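Local coordinates for putative ABC transporter, ATP-binding protein ComA (Streptococcus mutans, PDB 3K8U) that is a putative ATP-binding ABC transporter protein, represented here by its C39-family peptidase domain, which belongs to the papain-like clan CA, at residues 36-39 with 40-43; 73-77 with 78-82; 129-132 with 133-137. All blocks are in the same frame, centred on the assembly; numbering follows the deposited sequence.

Contact 1: 36-39 with 40-43; sequences AYLR and ELSK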
ATOM      1  N   ALA A  36      -0.624  13.916  -7.668  1.00 13.53           N
ATOM      2  CA  ALA A  36       0.386  14.662  -8.421  1.00 14.56           C
ATOM      3  C   ALA A  36       1.552  15.079  -7.527  1.00 14.82           C
ATOM      4  O   ALA A  36       2.714  15.023  -7.937  1.00 16.58           O
ATOM      5  CB  ALA A  36      -0.245  15.889  -9.089  1.00 16.25           C
ATOM      6  N   TYR A  37       1.236  15.485  -6.302  1.00 15.65           N
ATOM      7  CA  TYR A  37       2.251  15.906  -5.339  1.00 16.93           C
ATOM      8  C   TYR A  37       3.106  14.725  -4.875  1.00 17.59           C
ATOM      9  O   TYR A  37       4.334  14.813  -4.846  1.00 16.71           O
ATOM     10  CB  TYR A  37       1.579  16.569  -4.137  1.00 19.48           C
ATOM     11  CG  TYR A  37       2.514  17.013  -3.033  1.00 22.91           C
ATOM     12  CD1 TYR A  37       3.414  18.059  -3.230  1.00 27.27           C
ATOM     13  CD2 TYR A  37       2.474  16.407  -1.777  1.00 24.83           C
ATOM     14  CE1 TYR A  37       4.246  18.497  -2.202  1.00 28.61           C
ATOM     15  CE2 TYR A  37       3.301  16.833  -0.744  1.00 26.77           C
ATOM     16  CZ  TYR A  37       4.182  17.879  -0.962  1.00 30.01           C
ATOM     17  OH  TYR A  37       4.998  18.307   0.059  1.00 31.92           O
ATOM     18  N   LEU A  38       2.454  13.624  -4.514  1.00 16.86           N
ATOM     19  CA  LEU A  38       3.170  12.438  -4.048  1.00 17.52           C
ATOM     20  C   LEU A  38       3.956  11.763  -5.161  1.00 17.15           C
ATOM     21  O   LEU A  38       4.994  11.150  -4.911  1.00 19.83           O
ATOM     22  CB  LEU A  38       2.211  11.449  -3.377  1.00 16.03           C
ATOM     23  CG  LEU A  38       1.551  11.983  -2.103  1.00 18.90           C
ATOM     24  CD1 LEU A  38       0.657  10.919  -1.501  1.00 18.58           C
ATOM     25  CD2 LEU A  38       2.620  12.404  -1.104  1.00 18.66           C
ATOM     26  N   ARG A  39       3.478  11.898  -6.394  1.00 16.38           N
ATOM     27  CA  ARG A  39       4.158  11.320  -7.551  1.00 17.11           C
ATOM     28  C   ARG A  39       5.537  11.967  -7.660  1.00 18.89           C
ATOM     29  O   ARG A  39       6.538  11.293  -7.914  1.00 17.23           O
ATOM     30  CB  ARG A  39       3.361  11.591  -8.830  1.00 17.15           C
ATOM     31  CG  ARG A  39       3.923  10.918 -10.080  1.00 17.38           C
ATOM     32  CD  ARG A  39       3.268  11.451 -11.350  1.00 18.33           C
ATOM     33  NE  ARG A  39       1.820  11.250 -11.355  1.00 19.44           N
ATOM     34  CZ  ARG A  39       0.924  12.226 -11.469  1.00 20.17           C
ATOM     35  NH1 ARG A  39       1.316  13.491 -11.585  1.00 18.51           N
ATOM     36  NH2 ARG A  39      -0.367  11.935 -11.494  1.00 17.46           N
ATOM     37  N   GLU A  40       5.574  13.281  -7.455  1.00 19.35           N
ATOM     38  CA  GLU A  40       6.819  14.041  -7.515  1.00 22.90           C
ATOM     39  C   GLU A  40       7.734  13.720  -6.328  1.00 23.49           C
ATOM     40  O   GLU A  40       8.934  13.493  -6.506  1.00 24.06           O
ATOM     41  CB  GLU A  40       6.512  15.544  -7.582  1.00 25.31           C
ATOM     42  CG  GLU A  40       7.730  16.470  -7.487  1.00 31.99           C
ATOM     43  CD  GLU A  40       8.789  16.200  -8.545  1.00 36.57           C
ATOM     44  OE1 GLU A  40       8.442  15.750  -9.661  1.00 37.51           O
ATOM     45  OE2 GLU A  40       9.981  16.449  -8.259  1.00 40.35           O
ATOM     46  N   LEU A  41       7.156  13.662  -5.130  1.00 23.33           N
ATOM     47  CA  LEU A  41       7.911  13.365  -3.912  1.00 24.67           C
ATOM     48  C   LEU A  41       8.514  11.964  -3.877  1.00 24.88           C
ATOM     49  O   LEU A  41       9.565  11.753  -3.265  1.00 24.25           O
ATOM     50  CB  LEU A  41       7.031  13.555  -2.677  1.00 25.98           C
ATOM     51  CG  LEU A  41       7.210  14.834  -1.859  1.00 31.06           C
ATOM     52  CD1 LEU A  41       6.930  16.056  -2.719  1.00 31.75           C
ATOM     53  CD2 LEU A  41       6.286  14.792  -0.651  1.00 30.01           C
ATOM     54  N   SER A  42       7.841  11.007  -4.509  1.00 23.25           N
ATOM     55  CA  SER A  42       8.313   9.623  -4.538  1.00 24.46           C
ATOM     56  C   SER A  42       9.178   9.292  -5.754  1.00 25.04           C
ATOM     57  O   SER A  42       9.577   8.141  -5.936  1.00 25.10           O
ATOM     58  CB  SER A  42       7.123   8.662  -4.474  1.00 23.96           C
ATOM     59  OG  SER A  42       6.270   8.839  -5.590  1.00 22.11           O
ATOM     60  N   LYS A  43       9.449  10.297  -6.589  1.00 26.09           N
ATOM     61  CA  LYS A  43      10.260  10.125  -7.796  1.00 28.67           C
ATOM     62  C   LYS A  43       9.664   9.085  -8.752  1.00 28.43           C
ATOM     63  O   LYS A  43      10.388   8.354  -9.435  1.00 27.87           O
ATOM     64  CB  LYS A  43      11.705   9.757  -7.423  1.00 30.99           C
ATOM     65  CG  LYS A  43      12.444  10.858  -6.666  1.00 35.57           C
ATOM     66  CD  LYS A  43      13.851  10.425  -6.276  1.00 39.90           C
ATOM     67  CE  LYS A  43      14.650  11.582  -5.684  1.00 42.08           C
ATOM     68  NZ  LYS A  43      13.992  12.182  -4.486  1.00 44.37           N
TER
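Glu40 lies in the last turn of helix 35-41; its N makes a weak 3.4 Å bond to Ala36 O while its CB lies against Tyr37 O. Leu41 follows with a firmer helical bond, N to Tyr37 O at 3.1 Å. Its side chain then turns back one helical turn onto the Tyr37 ring: CD1 sits over one face, 3.9 Å from the centroid, as a CH-pi contact, and Leu41 CD2 comes 3.6 Å from Tyr37 CE2. Tyr37 CG is anti to the backbone N (chi1 178°) and lies beside the residue's own carbonyl carbon, which brings the ring to the side where Leu41, one turn on, meets it. Ser42 grips Leu38 O twice, OG at 2.7 Å and N at 2.9 Å, the two donors arriving from opposite faces of the carbonyl plane; Thr44 OG1 is a further partner of the hydroxyl. Lys43, with positive phi (59°), ends the helix in a Schellman motif, and its N bonds to Glu40 O. Leu38, meanwhile, packs on Pro19, Leu22 and Ala23 of helix 17-28. Doubly held by one residue, the Leu38 carbonyl remains satisfied where the helical bonding pattern runs out.

Contact 2: 73-77 with 78-82; sequences TLFDY and NDLTY
Asn78 N donates to a water at 2.8 Å, and the water in turn donates to Asp76 O at 3.0 Å. This water spans the joint between a 3-10 segment, which ends at Asp76, and the type I beta turn from Tyr77 to Leu80, all in the loop between strands 63-69 and 84-90. The turn closes by Leu80 N to Tyr77 O, 3.1 Å, where the donor stands 49° out of the carbonyl plane, well off the usual in-plane approach. Asp76 N and Tyr77 N bond back to Thr73 O and Leu74 O, completing the 3-10 turn.

Tyr77 folds its ring over the beta turn. A chi1 of 178° sets the ring beside its own carbonyl carbon, and one face lies above the backbone that follows, Asp79 N being 4.0 Å from the ring plane over its centre, while CZ reaches Asp79 CB. The ring and the Asp79 carboxylate are turned 72° apart.

Leu80 points its branches back to the 3-10 segment: CD1 meets Leu74 CD1 at 3.8 Å, the two side chains crossing at about a right angle, and CD2 lies near Leu74 O and obliquely beside the Phe75 ring. Phe75 itself packs inward on Phe84 and Val100, tying this surface loop to strands 84-90 and 93-104. Tyr82 also crosses Phe75 at about a right angle. Its hydroxyl, which has a weak hydrogen bond with Ser103 OG, lies in the plane of the Phe75 ring at its edge, OH to CD1 3.7 Å.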
ATOM      1  N   THR A  73       2.045 -15.453   8.261  1.00 18.18           N
ATOM      2  CA  THR A  73       1.806 -15.570   9.704  1.00 17.37           C
ATOM      3  C   THR A  73       1.628 -14.179  10.303  1.00 17.39           C
ATOM      4  O   THR A  73       1.123 -14.021  11.412  1.00 15.73           O
ATOM      5  CB  THR A  73       2.967 -16.275  10.445  1.00 20.15           C
ATOM      6  OG1 THR A  73       4.132 -15.443  10.413  1.00 20.36           O
ATOM      7  CG2 THR A  73       3.270 -17.622   9.816  1.00 20.62           C
ATOM      8  N   LEU A  74       2.049 -13.165   9.549  1.00 17.89           N
ATOM      9  CA  LEU A  74       1.921 -11.780   9.971  1.00 16.97           C
ATOM     10  C   LEU A  74       0.474 -11.479  10.353  1.00 16.52           C
ATOM     11  O   LEU A  74       0.209 -10.818  11.354  1.00 16.07           O
ATOM     12  CB  LEU A  74       2.347 -10.860   8.820  1.00 17.84           C
ATOM     13  CG  LEU A  74       2.307  -9.355   9.058  1.00 18.20           C
ATOM     14  CD1 LEU A  74       3.354  -8.971  10.106  1.00 15.71           C
ATOM     15  CD2 LEU A  74       2.558  -8.623   7.744  1.00 16.75           C
ATOM     16  N   PHE A  75      -0.463 -12.037   9.591  1.00 17.09           N
ATOM     17  CA  PHE A  75      -1.880 -11.803   9.828  1.00 17.89           C
ATOM     18  C   PHE A  75      -2.493 -12.535  11.020  1.00 20.08           C
ATOM     19  O   PHE A  75      -3.640 -12.271  11.397  1.00 19.97           O
ATOM     20  CB  PHE A  75      -2.661 -12.040   8.530  1.00 18.92           C
ATOM     21  CG  PHE A  75      -2.155 -11.211   7.385  1.00 16.71           C
ATOM     22  CD1 PHE A  75      -2.392  -9.836   7.352  1.00 18.50           C
ATOM     23  CD2 PHE A  75      -1.377 -11.780   6.382  1.00 15.13           C
ATOM     24  CE1 PHE A  75      -1.854  -9.042   6.343  1.00 16.79           C
ATOM     25  CE2 PHE A  75      -0.833 -10.994   5.368  1.00 16.23           C
ATOM     26  CZ  PHE A  75      -1.071  -9.618   5.350  1.00 17.45           C
ATOM     27  N   ASP A  76      -1.707 -13.408  11.646  1.00 19.62           N
ATOM     28  CA  ASP A  76      -2.152 -14.151  12.822  1.00 20.76           C
ATOM     29  C   ASP A  76      -1.671 -13.482  14.109  1.00 20.77           C
ATOM     30  O   ASP A  76      -1.938 -13.969  15.205  1.00 20.93           O
ATOM     31  CB  ASP A  76      -1.653 -15.599  12.771  1.00 22.83           C
ATOM     32  CG  ASP A  76      -2.233 -16.376  11.611  1.00 24.82           C
ATOM     33  OD1 ASP A  76      -3.372 -16.078  11.201  1.00 25.94           O
ATOM     34  OD2 ASP A  76      -1.551 -17.292  11.108  1.00 26.67           O
ATOM     35  N   TYR A  77      -0.931 -12.385  13.961  1.00 19.47           N
ATOM     36  CA  TYR A  77      -0.411 -11.621  15.091  1.00 20.33           C
ATOM     37  C   TYR A  77      -1.476 -10.585  15.471  1.00 21.66           C
ATOM     38  O   TYR A  77      -1.692  -9.606  14.756  1.00 18.15           O
ATOM     39  CB  TYR A  77       0.905 -10.955  14.678  1.00 21.11           C
ATOM     40  CG  TYR A  77       1.558 -10.083  15.725  1.00 21.63           C
ATOM     41  CD1 TYR A  77       2.001 -10.614  16.940  1.00 20.51           C
ATOM     42  CD2 TYR A  77       1.774  -8.728  15.479  1.00 21.11           C
ATOM     43  CE1 TYR A  77       2.648  -9.811  17.881  1.00 22.88           C
ATOM     44  CE2 TYR A  77       2.416  -7.919  16.409  1.00 21.43           C
ATOM     45  CZ  TYR A  77       2.853  -8.463  17.604  1.00 24.07           C
ATOM     46  OH  TYR A  77       3.514  -7.656  18.500  1.00 23.60           O
ATOM     47  N   ASN A  78      -2.143 -10.817  16.599  1.00 22.43           N
ATOM     48  CA  ASN A  78      -3.228  -9.949  17.060  1.00 25.62           C
ATOM     49  C   ASN A  78      -2.900  -8.487  17.360  1.00 25.92           C
ATOM     50  O   ASN A  78      -3.802  -7.648  17.391  1.00 28.10           O
ATOM     51  CB  ASN A  78      -3.956 -10.595  18.243  1.00 28.00           C
ATOM     52  CG  ASN A  78      -4.621 -11.915  17.870  1.00 30.75           C
ATOM     53  OD1 ASN A  78      -4.938 -12.158  16.704  1.00 34.41           O
ATOM     54  ND2 ASN A  78      -4.832 -12.774  18.860  1.00 33.27           N
ATOM     55  N   ASP A  79      -1.625  -8.178  17.576  1.00 25.34           N
ATOM     56  CA  ASP A  79      -1.214  -6.801  17.849  1.00 25.44           C
ATOM     57  C   ASP A  79      -0.775  -6.062  16.577  1.00 24.66           C
ATOM     58  O   ASP A  79      -0.229  -4.961  16.651  1.00 24.12           O
ATOM     59  CB  ASP A  79      -0.083  -6.766  18.879  1.00 27.38           C
ATOM     60  CG  ASP A  79      -0.560  -7.049  20.302  1.00 31.26           C
ATOM     61  OD1 ASP A  79      -1.787  -7.113  20.545  1.00 32.17           O
ATOM     62  OD2 ASP A  79       0.312  -7.200  21.183  1.00 32.34           O
ATOM     63  N   LEU A  80      -1.021  -6.664  15.414  1.00 22.55           N
ATOM     64  CA  LEU A  80      -0.644  -6.058  14.139  1.00 20.75           C
ATOM     65  C   LEU A  80      -1.353  -4.717  13.939  1.00 21.69           C
ATOM     66  O   LEU A  80      -2.552  -4.598  14.189  1.00 21.59           O
ATOM     67  CB  LEU A  80      -0.978  -7.004  12.981  1.00 19.24           C
ATOM     68  CG  LEU A  80      -0.537  -6.581  11.578  1.00 19.79           C
ATOM     69  CD1 LEU A  80       0.967  -6.376  11.541  1.00 18.26           C
ATOM     70  CD2 LEU A  80      -0.954  -7.638  10.570  1.00 20.91           C
ATOM     71  N   THR A  81      -0.598  -3.703  13.532  1.00 21.21           N
ATOM     72  CA  THR A  81      -1.173  -2.382  13.310  1.00 24.21           C
ATOM     73  C   THR A  81      -1.518  -2.159  11.849  1.00 22.58           C
ATOM     74  O   THR A  81      -0.659  -2.267  10.972  1.00 24.22           O
ATOM     75  CB  THR A  81      -0.226  -1.254  13.766  1.00 26.97           C
ATOM     76  OG1 THR A  81       1.013  -1.346  13.050  1.00 32.60           O
ATOM     77  CG2 THR A  81       0.035  -1.345  15.262  1.00 29.44           C
ATOM     78  N   TYR A  82      -2.792  -1.878  11.602  1.00 20.50           N
ATOM     79  CA  TYR A  82      -3.296  -1.602  10.264  1.00 19.88           C
ATOM     80  C   TYR A  82      -3.563  -0.101  10.201  1.00 19.77           C
ATOM     81  O   TYR A  82      -3.795   0.535  11.230  1.00 19.28           O
ATOM     82  CB  TYR A  82      -4.603  -2.356  10.019  1.00 19.90           C
ATOM     83  CG  TYR A  82      -4.484  -3.861   9.996  1.00 20.19           C
ATOM     84  CD1 TYR A  82      -4.085  -4.531   8.838  1.00 21.74           C
ATOM     85  CD2 TYR A  82      -4.812  -4.622  11.117  1.00 22.35           C
ATOM     86  CE1 TYR A  82      -4.024  -5.924   8.795  1.00 20.61           C
ATOM     87  CE2 TYR A  82      -4.752  -6.016  11.086  1.00 21.37           C
ATOM     88  CZ  TYR A  82      -4.360  -6.657   9.925  1.00 21.86           C
ATOM     89  OH  TYR A  82      -4.319  -8.030   9.887  1.00 22.37           O
TER
HETATM   90  O   HOH W   1      -1.568 -13.079  18.092  1.00 23.01           O

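Contact 3: 129-132 with 133-137; sequences SEWT and GLAIF
The Trp131 indole lies with one face on the backbone of Gly133 and its pyrrole edge directed at Leu134 O. It spans a corner: at Gly133 the chain turns between the short strand 131-132, which follows helix 124-130, and strand 134-140 of the antiparallel sheet, which runs between strands 63-69 and 84-90. Gly133 CA stands 3.5 Å from the centroid of the five-membered ring of Trp131, 15° off the normal, a CH-pi contact, while Gly133 N also lies over that face. At the edge, Trp131 NE1 donates to Leu134 O at 2.9 Å; the acceptor is almost in the indole plane, yet the donor stands 59° above the plane of the carbonyl. Farther along the rim, Trp131 CZ2 touches Ala135 CB at 4.3 Å. Phe127 meets the same indole with the two ring planes moderately inclined to each other.

Gly133 takes a positive phi (100°) as the chain bends. The extended first torsion of Trp131 sets CG beside its own carbonyl carbon and carries the indole forward across the corner, where its tethered N-H fixes how the ring is turned.

Thr132 bonds across the bend: its hydroxyl sits between the backbone N and the carbonyl carbon, and OG1 accepts from Leu134 N at 3.2 Å. His87 O is a second, weak partner of this hydroxyl. Backbone hydrogen bonds of Thr132 and Leu134 with His87, and of Gly133 with Ala70, stitch the corner to the neighbouring strand and loop. The Thr132 hydroxyl oxygen also lies against the Leu134 side chain, with OG1 3.4 Å from Leu134 CB.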
ATOM      1  N   SER A 129      -0.267 -15.610  -3.128  1.00 16.46           N
ATOM      2  CA  SER A 129       0.278 -15.864  -4.461  1.00 16.23           C
ATOM      3  C   SER A 129       0.873 -14.622  -5.135  1.00 15.39           C
ATOM      4  O   SER A 129       1.839 -14.731  -5.885  1.00 15.85           O
ATOM      5  CB  SER A 129      -0.787 -16.483  -5.375  1.00 20.83           C
ATOM      6  OG  SER A 129      -1.237 -17.730  -4.871  1.00 26.84           O
ATOM      7  N   GLU A 130       0.307 -13.448  -4.859  1.00 13.90           N
ATOM      8  CA  GLU A 130       0.774 -12.193  -5.462  1.00 14.35           C
ATOM      9  C   GLU A 130       1.818 -11.425  -4.644  1.00 12.26           C
ATOM     10  O   GLU A 130       2.655 -10.715  -5.201  1.00 12.72           O
ATOM     11  CB  GLU A 130      -0.412 -11.241  -5.685  1.00 16.17           C
ATOM     12  CG  GLU A 130      -1.556 -11.787  -6.524  1.00 21.90           C
ATOM     13  CD  GLU A 130      -2.727 -10.810  -6.633  1.00 24.71           C
ATOM     14  OE1 GLU A 130      -3.611 -11.049  -7.480  1.00 26.97           O
ATOM     15  OE2 GLU A 130      -2.772  -9.812  -5.874  1.00 21.53           O
ATOM     16  N   TRP A 131       1.733 -11.545  -3.323  1.00  9.83           N
ATOM     17  CA  TRP A 131       2.616 -10.829  -2.393  1.00  9.87           C
ATOM     18  C   TRP A 131       4.092 -11.236  -2.414  1.00 10.81           C
ATOM     19  O   TRP A 131       4.427 -12.421  -2.308  1.00 11.78           O
ATOM     20  CB  TRP A 131       2.044 -10.976  -0.978  1.00  9.51           C
ATOM     21  CG  TRP A 131       2.689 -10.146   0.104  1.00  9.44           C
ATOM     22  CD1 TRP A 131       3.191  -8.877  -0.006  1.00 10.61           C
ATOM     23  CD2 TRP A 131       2.805 -10.504   1.480  1.00 11.40           C
ATOM     24  NE1 TRP A 131       3.600  -8.419   1.228  1.00  9.34           N
ATOM     25  CE2 TRP A 131       3.373  -9.403   2.156  1.00 10.40           C
ATOM     26  CE3 TRP A 131       2.474 -11.655   2.212  1.00 12.27           C
ATOM     27  CZ2 TRP A 131       3.617  -9.416   3.531  1.00 13.14           C
ATOM     28  CZ3 TRP A 131       2.714 -11.667   3.578  1.00 15.73           C
ATOM     29  CH2 TRP A 131       3.280 -10.551   4.224  1.00 13.35           C
ATOM     30  N   THR A 132       4.972 -10.245  -2.539  1.00 10.33           N
ATOM     31  CA  THR A 132       6.412 -10.487  -2.547  1.00 10.24           C
ATOM     32  C   THR A 132       6.926 -10.692  -1.124  1.00 11.81           C
ATOM     33  O   THR A 132       8.064 -11.114  -0.927  1.00 12.55           O
ATOM     34  CB  THR A 132       7.207  -9.295  -3.132  1.00 10.64           C
ATOM     35  OG1 THR A 132       7.055  -8.152  -2.278  1.00 11.63           O
ATOM     36  CG2 THR A 132       6.728  -8.952  -4.542  1.00 11.58           C
ATOM     37  N   GLY A 133       6.082 -10.386  -0.143  1.00 10.83           N
ATOM     38  CA  GLY A 133       6.478 -10.491   1.247  1.00 11.22           C
ATOM     39  C   GLY A 133       6.855  -9.123   1.802  1.00 12.75           C
ATOM     40  O   GLY A 133       6.937  -8.942   3.016  1.00 12.38           O
ATOM     41  N   LEU A 134       7.076  -8.152   0.917  1.00 10.80           N
ATOM     42  CA  LEU A 134       7.443  -6.807   1.343  1.00 11.77           C
ATOM     43  C   LEU A 134       6.256  -6.051   1.920  1.00 12.86           C
ATOM     44  O   LEU A 134       5.188  -5.981   1.303  1.00 10.24           O
ATOM     45  CB  LEU A 134       8.041  -5.999   0.183  1.00 15.46           C
ATOM     46  CG  LEU A 134       8.457  -4.565   0.551  1.00 19.44           C
ATOM     47  CD1 LEU A 134       9.667  -4.595   1.472  1.00 21.85           C
ATOM     48  CD2 LEU A 134       8.772  -3.764  -0.699  1.00 24.00           C
ATOM     49  N   ALA A 135       6.450  -5.501   3.116  1.00 11.39           N
ATOM     50  CA  ALA A 135       5.417  -4.722   3.791  1.00 11.37           C
ATOM     51  C   ALA A 135       6.052  -3.427   4.286  1.00 13.28           C
ATOM     52  O   ALA A 135       7.166  -3.435   4.808  1.00 13.65           O
ATOM     53  CB  ALA A 135       4.831  -5.502   4.966  1.00 11.33           C
ATOM     54  N   ILE A 136       5.359  -2.315   4.069  1.00 12.41           N
ATOM     55  CA  ILE A 136       5.846  -1.011   4.498  1.00 13.92           C
ATOM     56  C   ILE A 136       4.862  -0.459   5.514  1.00 14.07           C
ATOM     57  O   ILE A 136       3.673  -0.301   5.223  1.00 12.60           O
ATOM     58  CB  ILE A 136       5.987  -0.030   3.304  1.00 16.24           C
ATOM     59  CG1 ILE A 136       6.974  -0.597   2.279  1.00 16.69           C
ATOM     60  CG2 ILE A 136       6.472   1.346   3.796  1.00 17.25           C
ATOM     61  CD1 ILE A 136       6.989   0.137   0.951  1.00 18.80           C
ATOM     62  N   PHE A 137       5.366  -0.209   6.720  1.00 15.78           N
ATOM     63  CA  PHE A 137       4.571   0.330   7.816  1.00 17.33           C
ATOM     64  C   PHE A 137       4.919   1.797   8.037  1.00 20.34           C
ATOM     65  O   PHE A 137       6.096   2.171   8.039  1.00 19.33           O
ATOM     66  CB  PHE A 137       4.833  -0.469   9.101  1.00 17.44           C
ATOM     67  CG  PHE A 137       4.295  -1.877   9.063  1.00 17.65           C
ATOM     68  CD1 PHE A 137       3.062  -2.177   9.631  1.00 17.56           C
ATOM     69  CD2 PHE A 137       5.008  -2.894   8.438  1.00 18.41           C
ATOM     70  CE1 PHE A 137       2.542  -3.467   9.573  1.00 17.08           C
ATOM     71  CE2 PHE A 137       4.498  -4.189   8.373  1.00 17.41           C
ATOM     72  CZ  PHE A 137       3.260  -4.476   8.939  1.00 15.92           C
TER

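Contacts 2 and 3 adjoin, their centres 14 Å apart, and share an aromatic and aliphatic patch: Leu80 CD1 lies 3.9 Å from Phe137 CE1, and Phe75 CE2 lies 4.0 Å from Trp131 CZ3. The 73-82 loop thus packs against Trp131 at the corner and Phe137 on the strand that follows. Contact 1 stands apart, on the opposite side of the chain's centre, within the helical part of the domain; its centre is 22 Å from that of contact 3 and 30 Å from that of contact 2, with nearest atoms about 10 and about 17 Å away. All three belong to the C39 peptidase domain, two on its beta-strand side and one among the helices.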